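Local coordinates for pyoverdine biosynthesis protein PvcB (Pseudomonas aeruginosa, PDB 4YLM) that catalyses the iron- and 2-oxoglutarate-dependent oxidation of tyrosine isonitrile on the biosynthetic route to the isonitrile-derived natural product paerucumarin, at residues P11-P16 / L31-P36; F27-E32 / R53-L58; M38-L43 / L58-F63; Q125-V130 / H244-D249. All blocks are in the same frame, centred on the assembly; numbering follows the deposited sequence.

Contact 1. Residues P11-P16 / L31-P36; sequences PVRLSP and LEPGRP
R13 reaches across to the neighbouring strand and sets its guanidinium side-on against the carbonyl of P33. NH2 of R13 lies 3.0 Å from P33 O, in the carbonyl plane on a lone pair, and NE of R13 makes a longer bond of 3.3 Å to the same oxygen. Both nitrogens hold P33 O near the guanidinium plane, which would restrict the rotation of that group. The bend at chi3 (-71°) turns the arginine end back over E32, whose CB sits over one guanidinium face, offset toward the rim. The carboxylate of E32 is tilted 41° from the guanidinium, and its OE2 is 3.7 Å from R13 NH1, a long ion pair resting on charge alone. Water 2 links the same two atoms, its bond to R13 being weak.

On the other sheet face L14 and L31 lie side by side and point the same way; L14 CD2 packs tightly on L31 CG at 3.5 Å. W47 and L48 of helix 45-55 cover L31 there. In the backbone, R13 N to E32 O (2.8 Å) and E32 N to R13 O (2.9 Å) form one hydrogen-bonded pair of an antiparallel ladder, with strand 12-16 at the edge of the sheet within this chain.

Contact 2. Residues F27-E32 / R53-L58; sequences FGLLLE and RSHHLL
L29 lays its isobutyl group on the imidazole of H55: CD2 of L29 stands 4.0 Å from the ring centroid and 22° off the normal, a CH-pi contact over one face. With CG anti to the backbone nitrogen (chi1 -175°), L29 directs both methyls at this ring, CD2 nearest H55 CD2 and CD1 nearest H55 CE1. The base of the same leucine meets L58, whose CD2 fits against L29 CB at 4.1 Å; L29 thus fills the hollow between the H55 ring face and L58. L31 CD1 reaches L58 CB, so the side chain of L58 is touched by two leucines of strand 29-33.

F27 projects beyond the strand end, its ring edge turned to the 55-57 turn. CE2 of F27 packs on L57 CB at 3.8 Å, while H55 O lies at the ring edge, in plane. At the positive phi of G28 (92°) a side chain would crowd the preceding carbonyl. Its CA makes a CA-H...O contact of 3.1 Å with L57 O.

The backbone adds G28 N to H55 O (2.8 Å) and L29 N to L57 O (2.9 Å), and L29 and L58 form a parallel bridge, as expected of a beta-alpha-beta unit. Water 3 bridges G28 O and H55 ND1, and H55 NE2 bonds D9 O of the third subunit. With both ring nitrogens engaged and one face packed by L29, the imidazole is held in orientation, a polar group satisfied within a largely apolar contact.

Contact 3. Residues M38-L43 / L58-F63; sequences MHVGEL and LLLRGF
M38 extends with CG anti to its nitrogen (chi1 176°) and bends only at chi3 (-69°), while F63 has CG anti to the carbonyl carbon, and the two side chains run side by side, pointing the same way. SD of M38 comes to the ring edge, 3.7 Å from F63 CE1, and its line to the centroid, 5.0 Å long, makes 75° with the ring normal. These values define an edge-on Met-aromatic contact. V40 approaches the root of the phenylalanine, its CG1 3.5 Å from F63 CB. At the far end, CD1 of L43 meets CE1 and CZ of F63, both at 4.0 Å, the two side chains crossing at about a right angle.

The contact joins the loop 38-43, with its 3-10 segment 40-42 ahead of helix 45-55, to the end of strand 57-60 and the loop that follows it; loop and helix belong to the beta-alpha-beta connection between strands 29-33 and 57-60. L60 enters from the strand: its CD2 touches both V40 CG1 and L43 CD1 at 4.1 Å. Just before the 3-10 segment, H39 ND1 accepts from G41 N in the imidazole plane, and H39 N is bonded to E42 OE2 from above the carboxylate plane. F192 of the second subunit packs on H39 and E42. Water 4 donates to M38 O and to G62 O, bridging the two segments.

Contact 4. Residues Q125-V130 / H244-D249; sequences QVFHCV and HRWRSD
Strand 120-131 of the TauD-type oxygenase core meets here the loop that leads from strand 241-244 into strand 251-255. H128 and D249 form a His-carboxylate hydrogen bond: NE2 of H128 donates to D249 OD1 at 3.1 Å and 165°, using the anti lone pair of the oxygen. The imidazole and carboxylate planes are only 2° apart, so the two flat groups meet edge-on and nearly coplanar. Water 5 donates to the same OD1 and to V130 O, giving the carboxylate oxygen a second polar partner. The backbone adds D249 N to C129 O, a short bond of 2.7 Å.

Farther along, the indole of W246 lies against the strand. Its CH2 presses on F127 CB at 3.5 Å, and its CE3 lies 3.9 Å from C129 CB. The F127 ring and the six-membered ring of W246 are oblique, with centroids 5.8 Å apart and planes at 56°. C129 holds SG anti to its nitrogen, which brings the sulfur 3.3 Å from R247 O.

H244 puts CD2 over the centre of one W246 face, and W246 NE1 bonds T141 OG1. The side chain of F127 is about 6 Å from those of D114 and H261, probable iron ligands. W246 lies over a sheet face, also touching V252 of strand 251-255 and L274 of strand 272-286, the two strands paired with strand 120-131.

Overall arrangement
Contacts 1, 2 and 3 cluster on one side of the chain's centre, their centres 8 to 13 Å apart. Contacts 1 and 2 share strand 29-33, and contacts 2 and 3 share strand 57-60, so the strand order runs 12-16, 29-33, 57-60 before strands 251-255 and 120-131 carry the same mixed sheet to contact 4. Along the chain contact 1 closes before contact 3 opens, the segments of contacts 2 and 3 alternate, and contact 4 follows. Its centre lies 11 Å from that of contact 3, where R61 NH2 meets R245 O, and about 17 Å from that of contact 1. Within this chain the sheet thus runs from an edge that touches neighbouring subunits to strands near the probable iron site.

Contact 1. Residues P11-P16 / L31-P36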
loop_
_atom_site.group_PDB
_atom_site.type_symbol
_atom_site.label_atom_id
_atom_site.label_comp_id
_atom_site.label_asym_id
_atom_site.label_seq_id
_atom_site.Cartn_x
_atom_site.Cartn_y
_atom_site.Cartn_z
ATOM N N PRO A 11 11.079 -5.661 -4.200
ATOM C CA PRO A 11 12.436 -6.183 -4.478
ATOM C C PRO A 11 13.457 -5.722 -3.438
ATOM O O PRO A 11 14.350 -4.892 -3.693
ATOM C CB PRO A 11 12.743 -5.626 -5.875
ATOM C CG PRO A 11 12.012 -4.278 -5.886
ATOM C CD PRO A 11 10.727 -4.513 -5.061
ATOM N N VAL A 12 13.320 -6.265 -2.230
ATOM C CA VAL A 12 14.166 -5.885 -1.103
ATOM C C VAL A 12 14.347 -7.084 -0.181
ATOM O O VAL A 12 13.591 -8.028 -0.256
ATOM C CB VAL A 12 13.512 -4.797 -0.214
ATOM C CG1 VAL A 12 13.446 -3.478 -0.922
ATOM C CG2 VAL A 12 12.119 -5.258 0.228
ATOM N N ARG A 13 15.351 -7.040 0.692
ATOM C CA ARG A 13 15.487 -8.068 1.720
ATOM C C ARG A 13 15.124 -7.391 3.021
ATOM O O ARG A 13 15.709 -6.365 3.357
ATOM C CB ARG A 13 16.932 -8.576 1.816
ATOM C CG ARG A 13 17.334 -9.574 0.742
ATOM C CD ARG A 13 18.862 -9.740 0.697
ATOM N NE ARG A 13 19.515 -8.544 0.155
ATOM C CZ ARG A 13 20.572 -7.941 0.693
ATOM N NH1 ARG A 13 21.131 -8.413 1.807
ATOM N NH2 ARG A 13 21.073 -6.860 0.109
ATOM N N LEU A 14 14.178 -7.968 3.754
ATOM C CA LEU A 14 13.750 -7.409 5.020
ATOM C C LEU A 14 14.234 -8.252 6.196
ATOM O O LEU A 14 14.285 -9.482 6.123
ATOM C CB LEU A 14 12.225 -7.341 5.082
ATOM C CG LEU A 14 11.486 -6.525 4.023
ATOM C CD1 LEU A 14 10.011 -6.437 4.363
ATOM C CD2 LEU A 14 12.059 -5.143 3.899
ATOM N N SER A 15 14.569 -7.598 7.295
ATOM C CA SER A 15 14.798 -8.359 8.515
ATOM C C SER A 15 14.630 -7.497 9.755
ATOM O O SER A 15 14.620 -6.264 9.674
ATOM C CB SER A 15 16.168 -9.055 8.471
ATOM O OG SER A 15 17.202 -8.136 8.278
ATOM N N PRO A 16 14.465 -8.145 10.913
ATOM C CA PRO A 16 14.312 -7.399 12.165
ATOM C C PRO A 16 15.499 -6.456 12.383
ATOM O O PRO A 16 16.620 -6.801 12.034
ATOM C CB PRO A 16 14.330 -8.497 13.239
ATOM C CG PRO A 16 13.979 -9.760 12.523
ATOM C CD PRO A 16 14.474 -9.607 11.115
ATOM N N LEU A 31 15.897 -2.751 5.932
ATOM C CA LEU A 31 15.640 -3.035 4.514
ATOM C C LEU A 31 16.950 -2.966 3.763
ATOM O O LEU A 31 17.734 -2.045 3.967
ATOM C CB LEU A 31 14.692 -2.003 3.910
ATOM C CG LEU A 31 13.262 -1.932 4.451
ATOM C CD1 LEU A 31 13.251 -1.102 5.701
ATOM C CD2 LEU A 31 12.348 -1.309 3.391
ATOM N N GLU A 32 17.172 -3.927 2.873
ATOM C CA GLU A 32 18.383 -3.920 2.073
ATOM C C GLU A 32 18.032 -4.200 0.622
ATOM O O GLU A 32 17.027 -4.849 0.336
ATOM C CB GLU A 32 19.387 -4.948 2.609
ATOM C CG GLU A 32 19.789 -4.695 4.057
ATOM C CD GLU A 32 20.625 -5.839 4.614
ATOM O OE1 GLU A 32 21.865 -5.715 4.604
ATOM O OE2 GLU A 32 20.044 -6.876 5.019
ATOM N N PRO A 33 18.865 -3.705 -0.303
ATOM C CA PRO A 33 18.541 -3.739 -1.733
ATOM C C PRO A 33 18.362 -5.146 -2.301
ATOM O O PRO A 33 19.100 -6.063 -1.951
ATOM C CB PRO A 33 19.741 -3.022 -2.387
ATOM C CG PRO A 33 20.845 -3.041 -1.339
ATOM C CD PRO A 33 20.138 -3.011 -0.026
ATOM N N GLY A 34 17.385 -5.305 -3.185
ATOM C CA GLY A 34 17.133 -6.591 -3.806
ATOM C C GLY A 34 17.803 -6.743 -5.163
ATOM O O GLY A 34 17.730 -7.811 -5.769
ATOM N N ARG A 35 18.438 -5.672 -5.636
ATOM C CA ARG A 35 19.152 -5.682 -6.914
ATOM C C ARG A 35 20.447 -4.913 -6.798
ATOM O O ARG A 35 20.523 -3.926 -6.072
ATOM C CB ARG A 35 18.321 -5.034 -8.033
ATOM C CG ARG A 35 17.027 -5.763 -8.389
ATOM C CD ARG A 35 16.375 -5.125 -9.646
ATOM N NE ARG A 35 15.885 -3.765 -9.403
ATOM C CZ ARG A 35 14.596 -3.453 -9.253
ATOM N NH1 ARG A 35 13.672 -4.405 -9.308
ATOM N NH2 ARG A 35 14.230 -2.191 -9.027
ATOM N N PRO A 36 21.472 -5.334 -7.553
ATOM C CA PRO A 36 22.724 -4.575 -7.579
ATOM C C PRO A 36 22.480 -3.118 -7.965
ATOM O O PRO A 36 21.777 -2.859 -8.942
ATOM C CB PRO A 36 23.540 -5.290 -8.663
ATOM C CG PRO A 36 23.046 -6.699 -8.631
ATOM C CD PRO A 36 21.552 -6.575 -8.345
HETATM O O HOH W 1 17.360 -7.231 5.540
HETATM O O HOH W 2 20.275 -9.675 4.568
#

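Contact 2. Residues F27-E32 / R53-L58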
loop_
_atom_site.group_PDB
_atom_site.type_symbol
_atom_site.label_atom_id
_atom_site.label_comp_id
_atom_site.label_asym_id
_atom_site.label_seq_id
_atom_site.Cartn_x
_atom_site.Cartn_y
_atom_site.Cartn_z
ATOM N N PHE A 27 10.597 -3.227 17.890
ATOM C CA PHE A 27 10.212 -2.339 16.795
ATOM C C PHE A 27 11.368 -2.261 15.824
ATOM O O PHE A 27 12.433 -2.839 16.067
ATOM C CB PHE A 27 9.828 -0.933 17.302
ATOM C CG PHE A 27 11.006 -0.080 17.766
ATOM C CD1 PHE A 27 11.601 -0.299 18.999
ATOM C CD2 PHE A 27 11.474 0.968 16.982
ATOM C CE1 PHE A 27 12.670 0.497 19.431
ATOM C CE2 PHE A 27 12.532 1.773 17.407
ATOM C CZ PHE A 27 13.130 1.533 18.637
ATOM N N GLY A 28 11.168 -1.553 14.716
ATOM C CA GLY A 28 12.261 -1.320 13.793
ATOM C C GLY A 28 12.340 -2.381 12.711
ATOM O O GLY A 28 12.014 -3.537 12.941
ATOM N N LEU A 29 12.794 -1.984 11.529
ATOM C CA LEU A 29 12.916 -2.910 10.410
ATOM C C LEU A 29 14.126 -2.528 9.578
ATOM O O LEU A 29 14.380 -1.348 9.358
ATOM C CB LEU A 29 11.639 -2.865 9.558
ATOM C CG LEU A 29 11.522 -3.850 8.389
ATOM C CD1 LEU A 29 11.316 -5.260 8.948
ATOM C CD2 LEU A 29 10.344 -3.460 7.484
ATOM N N LEU A 30 14.906 -3.520 9.157
ATOM C CA LEU A 30 16.045 -3.285 8.291
ATOM C C LEU A 30 15.635 -3.649 6.878
ATOM O O LEU A 30 15.103 -4.736 6.649
ATOM C CB LEU A 30 17.250 -4.146 8.703
ATOM C CG LEU A 30 18.462 -4.178 7.758
ATOM C CD1 LEU A 30 19.120 -2.787 7.606
ATOM C CD2 LEU A 30 19.518 -5.219 8.187
ATOM N N LEU A 31 15.897 -2.751 5.932
ATOM C CA LEU A 31 15.640 -3.035 4.514
ATOM C C LEU A 31 16.950 -2.966 3.763
ATOM O O LEU A 31 17.734 -2.045 3.967
ATOM C CB LEU A 31 14.692 -2.003 3.910
ATOM C CG LEU A 31 13.262 -1.932 4.451
ATOM C CD1 LEU A 31 13.251 -1.102 5.701
ATOM C CD2 LEU A 31 12.348 -1.309 3.391
ATOM N N GLU A 32 17.172 -3.927 2.873
ATOM C CA GLU A 32 18.383 -3.920 2.073
ATOM C C GLU A 32 18.032 -4.200 0.622
ATOM O O GLU A 32 17.027 -4.849 0.336
ATOM C CB GLU A 32 19.387 -4.948 2.609
ATOM C CG GLU A 32 19.789 -4.695 4.057
ATOM C CD GLU A 32 20.625 -5.839 4.614
ATOM O OE1 GLU A 32 21.865 -5.715 4.604
ATOM O OE2 GLU A 32 20.044 -6.876 5.019
ATOM N N ARG A 53 4.853 3.376 9.734
ATOM C CA ARG A 53 3.784 3.522 10.708
ATOM C C ARG A 53 3.612 2.310 11.637
ATOM O O ARG A 53 3.169 2.462 12.776
ATOM C CB ARG A 53 2.473 3.872 10.008
ATOM C CG ARG A 53 2.434 5.326 9.594
ATOM C CD ARG A 53 1.318 5.606 8.601
ATOM N NE ARG A 53 1.196 7.039 8.357
ATOM C CZ ARG A 53 0.807 7.559 7.198
ATOM N NH1 ARG A 53 0.505 6.758 6.182
ATOM N NH2 ARG A 53 0.730 8.875 7.057
ATOM N N SER A 54 3.953 1.114 11.158
ATOM C CA SER A 54 3.739 -0.094 11.972
ATOM C C SER A 54 5.022 -0.583 12.653
ATOM O O SER A 54 4.978 -1.135 13.752
ATOM C CB SER A 54 3.162 -1.218 11.111
ATOM O OG SER A 54 4.083 -1.509 10.059
ATOM N N HIS A 55 6.163 -0.372 12.000
ATOM C CA HIS A 55 7.446 -0.760 12.566
ATOM C C HIS A 55 8.128 0.422 13.275
ATOM O O HIS A 55 9.088 0.220 14.012
ATOM C CB HIS A 55 8.381 -1.290 11.480
ATOM C CG HIS A 55 7.917 -2.562 10.830
ATOM N ND1 HIS A 55 8.097 -3.802 11.405
ATOM C CD2 HIS A 55 7.321 -2.785 9.633
ATOM C CE1 HIS A 55 7.622 -4.732 10.596
ATOM N NE2 HIS A 55 7.134 -4.141 9.519
ATOM N N HIS A 56 7.653 1.641 13.001
ATOM C CA HIS A 56 8.103 2.885 13.670
ATOM C C HIS A 56 9.482 3.414 13.301
ATOM O O HIS A 56 9.727 4.620 13.376
ATOM C CB HIS A 56 7.941 2.790 15.203
ATOM C CG HIS A 56 6.581 2.325 15.620
ATOM N ND1 HIS A 56 5.426 2.947 15.197
ATOM C CD2 HIS A 56 6.188 1.284 16.397
ATOM C CE1 HIS A 56 4.378 2.315 15.701
ATOM N NE2 HIS A 56 4.812 1.301 16.431
ATOM N N LEU A 57 10.391 2.532 12.914
ATOM C CA LEU A 57 11.736 2.951 12.539
ATOM C C LEU A 57 12.242 2.081 11.398
ATOM O O LEU A 57 12.384 0.869 11.554
ATOM C CB LEU A 57 12.699 2.843 13.745
ATOM C CG LEU A 57 14.120 3.389 13.540
ATOM C CD1 LEU A 57 14.099 4.878 13.180
ATOM C CD2 LEU A 57 15.010 3.161 14.779
ATOM N N LEU A 58 12.500 2.685 10.240
ATOM C CA LEU A 58 13.045 1.931 9.118
ATOM C C LEU A 58 14.503 2.311 8.898
ATOM O O LEU A 58 14.860 3.491 8.936
ATOM C CB LEU A 58 12.268 2.218 7.825
ATOM C CG LEU A 58 10.742 2.164 7.878
ATOM C CD1 LEU A 58 10.169 2.391 6.465
ATOM C CD2 LEU A 58 10.268 0.823 8.434
HETATM O O HOH W 3 9.363 -4.239 13.833
#

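Contact 3. Residues M38-L43 / L58-F63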
loop_
_atom_site.group_PDB
_atom_site.type_symbol
_atom_site.label_atom_id
_atom_site.label_comp_id
_atom_site.label_asym_id
_atom_site.label_seq_id
_atom_site.Cartn_x
_atom_site.Cartn_y
_atom_site.Cartn_z
ATOM N N MET A 38 20.710 -0.791 -6.583
ATOM C CA MET A 38 19.384 -0.222 -6.321
ATOM C C MET A 38 19.443 1.073 -5.513
ATOM O O MET A 38 20.231 1.213 -4.579
ATOM C CB MET A 38 18.485 -1.253 -5.642
ATOM C CG MET A 38 17.101 -0.738 -5.243
ATOM S SD MET A 38 16.100 -2.103 -4.593
ATOM C CE MET A 38 15.839 -3.065 -6.053
ATOM N N HIS A 39 18.605 2.029 -5.894
ATOM C CA HIS A 39 18.568 3.352 -5.273
ATOM C C HIS A 39 17.317 3.404 -4.390
ATOM O O HIS A 39 16.345 2.722 -4.683
ATOM C CB HIS A 39 18.475 4.376 -6.409
ATOM C CG HIS A 39 18.571 5.804 -5.978
ATOM N ND1 HIS A 39 17.531 6.469 -5.366
ATOM C CD2 HIS A 39 19.557 6.720 -6.148
ATOM C CE1 HIS A 39 17.887 7.724 -5.140
ATOM N NE2 HIS A 39 19.110 7.901 -5.608
ATOM N N VAL A 40 17.323 4.186 -3.311
ATOM C CA VAL A 40 16.182 4.189 -2.407
ATOM C C VAL A 40 14.880 4.571 -3.122
ATOM O O VAL A 40 13.802 4.130 -2.726
ATOM C CB VAL A 40 16.360 5.149 -1.209
ATOM C CG1 VAL A 40 17.501 4.683 -0.298
ATOM C CG2 VAL A 40 16.591 6.551 -1.699
ATOM N N GLY A 41 14.988 5.393 -4.162
ATOM C CA GLY A 41 13.816 5.917 -4.850
ATOM C C GLY A 41 13.056 4.882 -5.660
ATOM O O GLY A 41 11.906 5.097 -6.042
ATOM N N GLU A 42 13.700 3.757 -5.932
ATOM C CA GLU A 42 13.049 2.666 -6.649
ATOM C C GLU A 42 11.907 2.018 -5.845
ATOM O O GLU A 42 10.999 1.431 -6.425
ATOM C CB GLU A 42 14.090 1.632 -7.108
ATOM C CG GLU A 42 15.112 2.246 -8.079
ATOM C CD GLU A 42 16.214 1.288 -8.518
ATOM O OE1 GLU A 42 15.913 0.206 -9.048
ATOM O OE2 GLU A 42 17.392 1.641 -8.353
ATOM N N LEU A 43 11.935 2.145 -4.521
ATOM C CA LEU A 43 10.851 1.609 -3.690
ATOM C C LEU A 43 9.707 2.624 -3.629
ATOM O O LEU A 43 9.946 3.823 -3.689
ATOM C CB LEU A 43 11.369 1.306 -2.272
ATOM C CG LEU A 43 12.549 0.323 -2.215
ATOM C CD1 LEU A 43 13.014 0.121 -0.769
ATOM C CD2 LEU A 43 12.135 -1.008 -2.835
ATOM N N LEU A 58 12.500 2.685 10.240
ATOM C CA LEU A 58 13.045 1.931 9.118
ATOM C C LEU A 58 14.503 2.311 8.898
ATOM O O LEU A 58 14.860 3.491 8.936
ATOM C CB LEU A 58 12.268 2.218 7.825
ATOM C CG LEU A 58 10.742 2.164 7.878
ATOM C CD1 LEU A 58 10.169 2.391 6.465
ATOM C CD2 LEU A 58 10.268 0.823 8.434
ATOM N N LEU A 59 15.337 1.307 8.652
ATOM C CA LEU A 59 16.718 1.545 8.277
ATOM C C LEU A 59 16.898 0.972 6.886
ATOM O O LEU A 59 16.808 -0.232 6.704
ATOM C CB LEU A 59 17.674 0.863 9.270
ATOM C CG LEU A 59 19.141 0.728 8.839
ATOM C CD1 LEU A 59 19.731 2.098 8.496
ATOM C CD2 LEU A 59 19.990 0.005 9.926
ATOM N N LEU A 60 17.068 1.838 5.891
ATOM C CA LEU A 60 17.410 1.381 4.547
ATOM C C LEU A 60 18.922 1.481 4.414
ATOM O O LEU A 60 19.488 2.581 4.459
ATOM C CB LEU A 60 16.738 2.237 3.472
ATOM C CG LEU A 60 15.220 2.072 3.333
ATOM C CD1 LEU A 60 14.492 2.731 4.475
ATOM C CD2 LEU A 60 14.766 2.671 1.996
ATOM N N ARG A 61 19.573 0.334 4.248
ATOM C CA ARG A 61 21.033 0.282 4.306
ATOM C C ARG A 61 21.606 -0.423 3.100
ATOM O O ARG A 61 21.159 -1.509 2.726
ATOM C CB ARG A 61 21.490 -0.410 5.608
ATOM C CG ARG A 61 23.003 -0.661 5.705
ATOM C CD ARG A 61 23.428 -0.936 7.157
ATOM N NE ARG A 61 23.488 0.283 7.956
ATOM C CZ ARG A 61 23.886 0.335 9.227
ATOM N NH1 ARG A 61 24.238 -0.778 9.867
ATOM N NH2 ARG A 61 23.918 1.500 9.861
ATOM N N GLY A 62 22.596 0.203 2.478
ATOM C CA GLY A 62 23.277 -0.399 1.350
ATOM C C GLY A 62 22.675 0.025 0.017
ATOM O O GLY A 62 23.038 -0.511 -1.032
ATOM N N PHE A 63 21.747 0.978 0.045
ATOM C CA PHE A 63 21.161 1.487 -1.209
ATOM C C PHE A 63 22.041 2.619 -1.735
ATOM O O PHE A 63 22.718 3.286 -0.960
ATOM C CB PHE A 63 19.743 2.045 -0.981
ATOM C CG PHE A 63 18.711 0.993 -0.661
ATOM C CD1 PHE A 63 17.870 0.505 -1.653
ATOM C CD2 PHE A 63 18.571 0.511 0.631
ATOM C CE1 PHE A 63 16.914 -0.466 -1.365
ATOM C CE2 PHE A 63 17.623 -0.463 0.932
ATOM C CZ PHE A 63 16.790 -0.955 -0.065
HETATM O O HOH W 4 22.553 -0.529 -3.937
#

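Contact 4. Residues Q125-V130 / H244-D249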
loop_
_atom_site.group_PDB
_atom_site.type_symbol
_atom_site.label_atom_id
_atom_site.label_comp_id
_atom_site.label_asym_id
_atom_site.label_seq_id
_atom_site.Cartn_x
_atom_site.Cartn_y
_atom_site.Cartn_z
ATOM N N GLN A 125 10.480 11.868 10.621
ATOM C CA GLN A 125 11.815 12.379 10.328
ATOM C C GLN A 125 12.414 11.471 9.250
ATOM O O GLN A 125 12.346 10.249 9.358
ATOM C CB GLN A 125 12.712 12.325 11.579
ATOM C CG GLN A 125 12.177 13.050 12.816
ATOM C CD GLN A 125 12.704 12.436 14.114
ATOM O OE1 GLN A 125 12.708 11.216 14.275
ATOM N NE2 GLN A 125 13.171 13.275 15.025
ATOM N N VAL A 126 12.968 12.064 8.196
ATOM C CA VAL A 126 13.728 11.322 7.206
ATOM C C VAL A 126 15.181 11.783 7.329
ATOM O O VAL A 126 15.478 12.965 7.152
ATOM C CB VAL A 126 13.211 11.577 5.777
ATOM C CG1 VAL A 126 14.102 10.878 4.748
ATOM C CG2 VAL A 126 11.759 11.086 5.648
ATOM N N PHE A 127 16.073 10.857 7.666
ATOM C CA PHE A 127 17.496 11.171 7.814
ATOM C C PHE A 127 18.280 10.494 6.703
ATOM O O PHE A 127 18.178 9.289 6.525
ATOM C CB PHE A 127 18.060 10.619 9.128
ATOM C CG PHE A 127 17.507 11.252 10.373
ATOM C CD1 PHE A 127 18.082 12.397 10.905
ATOM C CD2 PHE A 127 16.458 10.660 11.057
ATOM C CE1 PHE A 127 17.592 12.966 12.089
ATOM C CE2 PHE A 127 15.961 11.219 12.228
ATOM C CZ PHE A 127 16.537 12.370 12.752
ATOM N N HIS A 128 19.080 11.257 5.971
ATOM C CA HIS A 128 20.024 10.674 5.039
ATOM C C HIS A 128 21.437 10.855 5.615
ATOM O O HIS A 128 21.833 11.976 5.929
ATOM C CB HIS A 128 19.929 11.378 3.696
ATOM C CG HIS A 128 20.973 10.951 2.708
ATOM N ND1 HIS A 128 21.518 11.816 1.780
ATOM C CD2 HIS A 128 21.565 9.751 2.497
ATOM C CE1 HIS A 128 22.404 11.167 1.045
ATOM N NE2 HIS A 128 22.451 9.913 1.458
ATOM N N CYS A 129 22.179 9.767 5.776
ATOM C CA CYS A 129 23.581 9.883 6.176
ATOM C C CYS A 129 24.434 10.143 4.943
ATOM O O CYS A 129 24.656 9.248 4.123
ATOM C CB CYS A 129 24.069 8.626 6.895
ATOM S SG CYS A 129 25.801 8.726 7.437
ATOM N N VAL A 130 24.882 11.381 4.788
ATOM C CA VAL A 130 25.702 11.724 3.635
ATOM C C VAL A 130 27.056 11.027 3.724
ATOM O O VAL A 130 27.569 10.509 2.728
ATOM C CB VAL A 130 25.907 13.243 3.514
ATOM C CG1 VAL A 130 26.853 13.560 2.355
ATOM C CG2 VAL A 130 24.570 13.931 3.325
ATOM N N HIS A 244 21.418 3.895 17.140
ATOM C CA HIS A 244 21.868 3.729 15.758
ATOM C C HIS A 244 23.284 4.208 15.481
ATOM O O HIS A 244 23.610 5.377 15.697
ATOM C CB HIS A 244 20.929 4.441 14.773
ATOM C CG HIS A 244 21.232 4.127 13.342
ATOM N ND1 HIS A 244 21.166 2.845 12.838
ATOM C CD2 HIS A 244 21.636 4.915 12.317
ATOM C CE1 HIS A 244 21.509 2.859 11.561
ATOM N NE2 HIS A 244 21.792 4.103 11.221
ATOM N N ARG A 245 24.102 3.303 14.952
ATOM C CA ARG A 245 25.436 3.628 14.465
ATOM C C ARG A 245 25.350 3.941 12.971
ATOM O O ARG A 245 25.144 3.043 12.161
ATOM C CB ARG A 245 26.355 2.421 14.690
ATOM C CG ARG A 245 27.780 2.573 14.167
ATOM C CD ARG A 245 28.663 3.314 15.162
ATOM N NE ARG A 245 28.720 2.630 16.455
ATOM C CZ ARG A 245 29.082 3.213 17.597
ATOM N NH1 ARG A 245 29.416 4.499 17.613
ATOM N NH2 ARG A 245 29.098 2.513 18.725
ATOM N N TRP A 246 25.508 5.208 12.604
ATOM C CA TRP A 246 25.344 5.623 11.210
ATOM C C TRP A 246 26.380 5.044 10.248
ATOM O O TRP A 246 27.566 4.958 10.573
ATOM C CB TRP A 246 25.378 7.149 11.114
ATOM C CG TRP A 246 24.228 7.801 11.802
ATOM C CD1 TRP A 246 24.229 8.385 13.037
ATOM C CD2 TRP A 246 22.894 7.920 11.299
ATOM N NE1 TRP A 246 22.974 8.869 13.331
ATOM C CE2 TRP A 246 22.138 8.592 12.278
ATOM C CE3 TRP A 246 22.264 7.515 10.116
ATOM C CZ2 TRP A 246 20.786 8.879 12.108
ATOM C CZ3 TRP A 246 20.917 7.802 9.950
ATOM C CH2 TRP A 246 20.194 8.473 10.941
ATOM N N ARG A 247 25.928 4.664 9.052
ATOM C CA ARG A 247 26.840 4.337 7.959
ATOM C C ARG A 247 26.483 5.181 6.753
ATOM O O ARG A 247 25.312 5.535 6.548
ATOM C CB ARG A 247 26.766 2.859 7.583
ATOM C CG ARG A 247 26.891 1.911 8.768
ATOM C CD ARG A 247 28.073 0.976 8.591
ATOM N NE ARG A 247 27.724 -0.417 8.879
ATOM C CZ ARG A 247 27.823 -0.986 10.080
ATOM N NH1 ARG A 247 28.256 -0.282 11.128
ATOM N NH2 ARG A 247 27.486 -2.264 10.235
ATOM N N SER A 248 27.494 5.487 5.948
ATOM C CA SER A 248 27.318 6.287 4.743
ATOM C C SER A 248 26.155 5.787 3.876
ATOM O O SER A 248 26.076 4.606 3.525
ATOM C CB SER A 248 28.625 6.311 3.936
ATOM O OG SER A 248 29.674 6.896 4.700
ATOM N N ASP A 249 25.252 6.709 3.556
ATOM C CA ASP A 249 24.102 6.451 2.686
ATOM C C ASP A 249 22.952 5.680 3.337
ATOM O O ASP A 249 22.008 5.290 2.653
ATOM C CB ASP A 249 24.528 5.817 1.366
ATOM C CG ASP A 249 25.113 6.845 0.389
ATOM O OD1 ASP A 249 24.691 8.034 0.402
ATOM O OD2 ASP A 249 26.009 6.459 -0.382
HETATM O O HOH W 5 26.527 10.273 0.150
#